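Local coordinates for protein HTH-type transcriptional repressor MdtR (Bacillus subtilis, PDB 1S3J) that represses the multidrug resistance operon mdtRP by binding directly to its promoter region as a homodimeric regulator of the MarR family, at residues Q20-Q23 and P24-E28; I103-E106 and E107-G111; S121-E125 and E126-Q130. All blocks are in the same frame, centred on the assembly; numbering follows the deposited sequence. Where two conformers were deposited one is given.

Overall arrangement
Along the chain the three contacts come in series, each a local one between neighbouring turns or at a helix start. Contact 1 lies on helix 4-32, contact 2 on helix 99-120, and contact 3 where the loop after helix 99-120 runs into helix 125-143. Contacts 1 and 2 have centres 16 Å apart, and Ile-22 and Met-26 of contact 1 pack on helix 99-120, which carries contact 2. The centre of contact 3 is 22 Å from that of contact 1 and 25 Å from that of contact 2. Contact 3 meets the second subunit through many residues. The layout is consistent with a helical frame linking the dimer region to the predicted DNA-binding helix-turn-helix, residues 54-77.

Contact 1: Q20-Q23 and P24-E28; sequences QKIQ and PEMLE
Ile-22 and Met-26, one turn apart on a single helix, form the tightly packed side of this contact. Their side chains run side by side and point the same way, with CG2 of Ile-22 3.8 Å from CG of Met-26, a selenomethionine. With CG1 of Ile-22 beside the backbone N (chi1 -74°), CG2 lies anti to that N and beside the carbonyl carbon, where it meets Met-26 CG. Met-26 then bends at its second and third torsions, and its backbone N donates to Ile-22 O at 3.0 Å.

Beside this pair, Leu-27 N gives a nearly straight bond (177°) to Gln-23 O, 2.9 Å long. The helix is kinked here: Pro-24 has no N-H to offer the previous turn, and its ring occupies that place, CD lying 3.1 Å from Gln-20 O. The i to i+4 pattern is interrupted at Pro-24 and Glu-25 and is back at Met-26.

The looser side carries Gln-23 and Leu-27, both partly exposed, and the proline ring sits on this solvent side with Gln-23. The amide of Gln-23 crosses the leucine at a slant, and its OE1 comes 3.4 Å from CD1 of Leu-27, a van der Waals touch. CG opposite the backbone N (chi1 -167°) and a bend at chi2 bring OE1 against that methyl.

The apolar face rests on helix 99-120, where Ile-22 meets Met-116 and Tyr-119 and Met-26 meets Arg-112 and Ile-115. Glu-25 ties the same two helices through a salt bridge to Arg-118 and a hydrogen bond to Tyr-119, while Lys-21 packs on Ala-142 of the second subunit.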
# COMPACT_ATOMS: atom_id res chain seq x y z
N GLN A 20 -5.93 6.40 -1.74
CA GLN A 20 -5.44 7.76 -1.92
C GLN A 20 -5.87 8.73 -0.82
O GLN A 20 -5.18 9.69 -0.54
CB GLN A 20 -5.92 8.32 -3.26
CG GLN A 20 -5.23 7.72 -4.48
CD GLN A 20 -6.02 8.00 -5.77
OE1 GLN A 20 -7.23 7.78 -5.83
NE2 GLN A 20 -5.33 8.51 -6.78
N LYS A 21 -7.03 8.48 -0.23
CA LYS A 21 -7.57 9.32 0.84
C LYS A 21 -7.06 8.93 2.24
O LYS A 21 -6.94 9.78 3.12
CB LYS A 21 -9.09 9.23 0.83
CG LYS A 21 -9.80 10.56 0.89
CD LYS A 21 -11.33 10.35 0.85
CE LYS A 21 -11.87 10.01 -0.56
NZ LYS A 21 -11.81 11.17 -1.51
N ILE A 22 -6.81 7.64 2.45
CA ILE A 22 -6.52 7.12 3.78
C ILE A 22 -5.02 6.97 3.99
O ILE A 22 -4.53 7.20 5.08
CB ILE A 22 -7.25 5.78 4.05
CG1 ILE A 22 -8.74 6.02 4.29
CG2 ILE A 22 -6.69 5.06 5.28
CD1 ILE A 22 -9.61 4.79 4.06
N GLN A 23 -4.30 6.58 2.94
CA GLN A 23 -2.85 6.41 3.02
C GLN A 23 -2.11 7.66 3.49
O GLN A 23 -1.38 7.57 4.47
CB GLN A 23 -2.26 5.89 1.71
CG GLN A 23 -0.83 5.41 1.84
CD GLN A 23 0.16 6.20 1.01
OE1 GLN A 23 0.05 7.44 0.89
NE2 GLN A 23 1.13 5.50 0.42
N PRO A 24 -2.30 8.81 2.83
CA PRO A 24 -1.65 10.04 3.31
C PRO A 24 -1.97 10.34 4.78
O PRO A 24 -1.08 10.78 5.51
CB PRO A 24 -2.24 11.13 2.40
CG PRO A 24 -2.63 10.40 1.16
CD PRO A 24 -3.10 9.05 1.62
N GLU A 25 -3.21 10.09 5.21
CA GLU A 25 -3.59 10.36 6.59
C GLU A 25 -2.85 9.45 7.56
O GLU A 25 -2.43 9.89 8.63
CB GLU A 25 -5.10 10.22 6.78
CG GLU A 25 -5.78 11.46 7.33
CD GLU A 25 -7.28 11.29 7.45
OE1 GLU A 25 -7.92 10.82 6.47
OE2 GLU A 25 -7.83 11.64 8.51
N MSE A 26 -2.70 8.18 7.19
CA MSE A 26 -1.95 7.22 7.99
C MSE A 26 -0.49 7.67 8.05
O MSE A 26 0.06 7.81 9.13
CB MSE A 26 -2.01 5.80 7.42
CG MSE A 26 -3.41 5.25 7.13
SE MSE A 26 -4.13 4.17 8.56
CE MSE A 26 -4.62 5.55 9.65
N LEU A 27 0.13 7.89 6.90
CA LEU A 27 1.54 8.32 6.83
C LEU A 27 1.82 9.59 7.62
O LEU A 27 2.86 9.69 8.24
CB LEU A 27 1.98 8.55 5.38
CG LEU A 27 2.11 7.32 4.48
CD1 LEU A 27 2.67 7.72 3.11
CD2 LEU A 27 2.98 6.23 5.11
N GLU A 28 0.91 10.55 7.60
CA GLU A 28 1.13 11.83 8.29
C GLU A 28 1.07 11.62 9.81
O GLU A 28 1.84 12.22 10.55
CB GLU A 28 0.12 12.88 7.80
CG GLU A 28 0.14 14.23 8.51
CD GLU A 28 -1.19 14.98 8.38
OE1 GLU A 28 -1.64 15.59 9.39
OE2 GLU A 28 -1.80 14.95 7.28

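Contact 2: I103-E106 and E107-G111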
# COMPACT_ATOMS: atom_id res chain seq x y z
N ILE A 103 3.87 1.79 24.77
CA ILE A 103 3.07 3.00 24.76
C ILE A 103 3.07 3.66 23.38
O ILE A 103 2.06 4.17 22.93
CB ILE A 103 3.58 3.98 25.84
CG1 ILE A 103 3.32 3.42 27.24
CG2 ILE A 103 2.94 5.35 25.70
CD1 ILE A 103 4.23 4.02 28.31
N LYS A 104 4.21 3.64 22.70
CA LYS A 104 4.33 4.28 21.39
C LYS A 104 3.59 3.48 20.33
O LYS A 104 2.94 4.07 19.46
CB LYS A 104 5.80 4.45 20.99
CG LYS A 104 6.03 5.52 19.92
CD LYS A 104 5.48 6.87 20.36
CE LYS A 104 5.99 7.98 19.53
NZ LYS A 104 5.76 9.29 20.18
N PHE A 105 3.64 2.15 20.43
CA PHE A 105 2.92 1.28 19.50
C PHE A 105 1.41 1.47 19.66
O PHE A 105 0.65 1.33 18.68
CB PHE A 105 3.26 -0.19 19.70
CG PHE A 105 2.42 -1.12 18.88
CD1 PHE A 105 2.59 -1.20 17.50
CD2 PHE A 105 1.43 -1.88 19.47
CE1 PHE A 105 1.80 -2.04 16.73
CE2 PHE A 105 0.63 -2.73 18.70
CZ PHE A 105 0.82 -2.82 17.34
N GLU A 106 0.98 1.81 20.88
CA GLU A 106 -0.44 1.94 21.20
C GLU A 106 -0.98 3.28 20.72
O GLU A 106 -2.11 3.36 20.24
CB GLU A 106 -0.67 1.78 22.71
CG GLU A 106 -1.90 0.96 23.08
CD GLU A 106 -1.85 -0.46 22.56
OE1 GLU A 106 -0.91 -1.20 22.91
OE2 GLU A 106 -2.78 -0.85 21.80
N GLU A 107 -0.16 4.32 20.86
CA GLU A 107 -0.48 5.66 20.38
C GLU A 107 -0.59 5.70 18.85
O GLU A 107 -1.49 6.32 18.30
CB GLU A 107 0.59 6.65 20.85
CG GLU A 107 0.60 6.88 22.35
CD GLU A 107 1.66 7.89 22.80
OE1 GLU A 107 2.61 8.20 22.03
OE2 GLU A 107 1.54 8.39 23.94
N VAL A 108 0.31 5.01 18.17
CA VAL A 108 0.28 4.92 16.72
C VAL A 108 -0.98 4.14 16.27
O VAL A 108 -1.68 4.55 15.35
CB VAL A 108 1.56 4.26 16.18
CG1 VAL A 108 1.44 3.97 14.68
CG2 VAL A 108 2.79 5.15 16.44
N LEU A 109 -1.26 3.02 16.93
CA LEU A 109 -2.39 2.17 16.54
C LEU A 109 -3.74 2.88 16.77
O LEU A 109 -4.64 2.80 15.93
CB LEU A 109 -2.34 0.84 17.31
CG LEU A 109 -3.07 -0.36 16.70
CD1 LEU A 109 -2.30 -0.93 15.50
CD2 LEU A 109 -3.29 -1.44 17.77
N ALA A 110 -3.87 3.56 17.91
CA ALA A 110 -5.08 4.32 18.22
C ALA A 110 -5.29 5.42 17.20
O ALA A 110 -6.41 5.64 16.77
CB ALA A 110 -5.02 4.89 19.64
N GLY A 111 -4.21 6.10 16.81
CA GLY A 111 -4.25 7.05 15.72
C GLY A 111 -4.80 6.45 14.43
O GLY A 111 -5.66 7.06 13.77
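Residues Ile-103 to Gly-111 make an intrahelical contact between successive turns of helix 99-120, whose buried side packs against helix 37-49. Four consecutive i to i+4 backbone bonds define it, from Glu-107 N to Ile-103 O through Ala-110 N to Glu-106 O. Ala-110 N lies 2.9 Å from Glu-106 O. Leu-109 N reaches Phe-105 O at 3.1 Å from above the carbonyl plane, 36° out of it, whereas the other three donors are less strongly tilted.

Phe-105, which is buried, and Leu-109, at its margin, lie side by side and point the same way. The ring atom CZ of Phe-105 is 4.1 Å from CD1 of Leu-109, and the methyl approaches the ring obliquely. Placing CG of Phe-105 opposite the backbone N (chi1 173°) brings the end of the ring back toward the next turn. The same ring touches Leu-40, Leu-43 and Ala-44 of helix 37-49, and Val-108 adds a contact with Leu-40.

The polar side is built round Glu-107. Its extended chain runs alongside Ile-103, with CG 3.1 Å from Ile-103 O and OE2 3.8 Å from Ile-103 CG2. Lys-104 crosses it at a slant: the lysine chain, bent at chi2 (56°), passes its CD 3.6 Å from Glu-107 OE1. A long salt bridge of 3.8 Å links Lys-104 NZ to that same oxygen.

Lys-104 NZ has a stronger partner in Gln-33 OE1, to which it hydrogen-bonds, and the long bridge to Glu-107 suggests a probably modest electrostatic link. Separately, Glu-106, beside Leu-109, forms a salt bridge to Lys-47 of helix 37-49.

Contact 3: S121-E125 and E126-Q130; sequences SFLTE and EEMLQ
Thr-124 and Glu-127 grip each other by reciprocal hydrogen bonds, a capping box at the start of helix 125-143 with Thr-124 as the N-cap. Thr-124 N donates to Glu-127 OE1 at 3.1 Å, meeting it from above the carboxylate plane (39° out of it). In return Glu-127 N gives a weak bond of 3.3 Å to Thr-124 OG1. The threonine hydroxyl sits between its own backbone N and carbonyl carbon (chi1 64°), which turns OG1 toward the first helical turn. Backbone bonds then begin the helix, with Met-128 N on Thr-124 O and Leu-129 N on Glu-125 O.

Water adds a second polar layer. One molecule lies 2.5 Å from Thr-124 OG1 and donates to Glu-126 OE1; another donates to Glu-125 OE1 and weakly accepts from Glu-126 N.

Leu-123 and Glu-127 cross, and the methyl CD2 of Leu-123 rests beside the carboxylate, 3.7 Å from Glu-127 OE1. Apolar contact joins Leu-123 to Leu-138 of the second subunit; its touch on the selenomethionine Met-128, and that of Met-128 on Met-8 of the second subunit, are uncertain because Met-128 has two conformers.

Glu-127 is buried, yet its carboxylate has further partners on the second subunit: OE1 forms a salt bridge with Lys-137 there, and OE2 a hydrogen bond with His-133. The Glu-127 carboxylate thus closes the capping box and also bonds across the dimer, and the nearby lysine would probably stabilise its negative charge.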
# COMPACT_ATOMS: atom_id res chain seq x y z
N SER A 121 -17.75 4.52 10.36
CA SER A 121 -18.94 4.95 11.07
C SER A 121 -20.12 5.31 10.16
O SER A 121 -21.24 5.40 10.65
CB SER A 121 -18.62 6.10 12.02
OG SER A 121 -18.18 7.24 11.30
N PHE A 122 -19.88 5.49 8.85
CA PHE A 122 -20.92 5.68 7.85
C PHE A 122 -21.62 4.37 7.49
O PHE A 122 -22.61 4.38 6.77
CB PHE A 122 -20.34 6.25 6.55
CG PHE A 122 -19.91 7.70 6.65
CD1 PHE A 122 -20.79 8.72 6.30
CD2 PHE A 122 -18.63 8.04 7.06
CE1 PHE A 122 -20.39 10.06 6.37
CE2 PHE A 122 -18.24 9.37 7.15
CZ PHE A 122 -19.11 10.38 6.80
N LEU A 123 -21.09 3.23 7.93
CA LEU A 123 -21.75 1.94 7.72
C LEU A 123 -22.92 1.73 8.68
O LEU A 123 -22.85 2.10 9.84
CB LEU A 123 -20.75 0.78 7.86
CG LEU A 123 -19.58 0.83 6.87
CD1 LEU A 123 -18.67 -0.29 7.14
CD2 LEU A 123 -20.07 0.80 5.41
N THR A 124 -23.99 1.12 8.20
CA THR A 124 -25.02 0.62 9.11
C THR A 124 -24.44 -0.56 9.89
O THR A 124 -23.37 -1.07 9.57
CB THR A 124 -26.27 0.14 8.34
OG1 THR A 124 -25.92 -0.98 7.50
CG2 THR A 124 -26.81 1.26 7.38
N GLU A 125 -25.16 -0.98 10.93
CA GLU A 125 -24.76 -2.12 11.74
C GLU A 125 -24.65 -3.42 10.94
O GLU A 125 -23.73 -4.19 11.11
CB GLU A 125 -25.74 -2.28 12.90
CG GLU A 125 -25.68 -1.09 13.87
CD GLU A 125 -26.61 0.08 13.51
OE1 GLU A 125 -27.29 0.02 12.46
OE2 GLU A 125 -26.66 1.05 14.30
N GLU A 126 -25.58 -3.64 10.04
CA GLU A 126 -25.55 -4.78 9.15
C GLU A 126 -24.27 -4.78 8.32
O GLU A 126 -23.63 -5.81 8.17
CB GLU A 126 -26.73 -4.74 8.20
CG GLU A 126 -28.10 -4.92 8.86
CD GLU A 126 -29.24 -5.01 7.86
OE1 GLU A 126 -29.41 -4.07 7.07
OE2 GLU A 126 -29.98 -6.01 7.86
N GLU A 127 -23.90 -3.61 7.81
CA GLU A 127 -22.75 -3.48 6.91
C GLU A 127 -21.46 -3.61 7.69
O GLU A 127 -20.52 -4.17 7.19
CB GLU A 127 -22.78 -2.15 6.16
CG GLU A 127 -23.82 -2.12 5.07
CD GLU A 127 -24.18 -0.70 4.63
OE1 GLU A 127 -23.75 0.27 5.26
OE2 GLU A 127 -24.92 -0.56 3.66
N MSE A 128 -21.45 -3.11 8.93
CA MSE A 128 -20.28 -3.26 9.82
C MSE A 128 -19.98 -4.74 10.09
O MSE A 128 -18.83 -5.14 10.07
CB MSE A 128 -20.51 -2.52 11.14
CG MSE A 128 -19.27 -2.38 12.00
SE MSE A 128 -18.13 -0.93 11.31
CE MSE A 128 -19.24 0.61 11.81
N LEU A 129 -21.03 -5.52 10.36
CA LEU A 129 -20.87 -6.94 10.66
C LEU A 129 -20.38 -7.67 9.40
O LEU A 129 -19.47 -8.49 9.50
CB LEU A 129 -22.18 -7.56 11.12
CG LEU A 129 -22.59 -7.22 12.55
CD1 LEU A 129 -24.10 -7.29 12.67
CD2 LEU A 129 -21.91 -8.15 13.56
N GLN A 130 -20.96 -7.35 8.25
CA GLN A 130 -20.50 -7.88 6.96
C GLN A 130 -19.04 -7.54 6.76
O GLN A 130 -18.27 -8.41 6.37
CB GLN A 130 -21.29 -7.28 5.80
CG GLN A 130 -22.73 -7.74 5.65
CD GLN A 130 -23.53 -6.86 4.71
OE1 GLN A 130 -22.98 -6.00 4.04
NE2 GLN A 130 -24.82 -7.09 4.65
O HOH W 1 -27.85 -1.89 6.29
O HOH W 2 -28.11 -1.54 10.48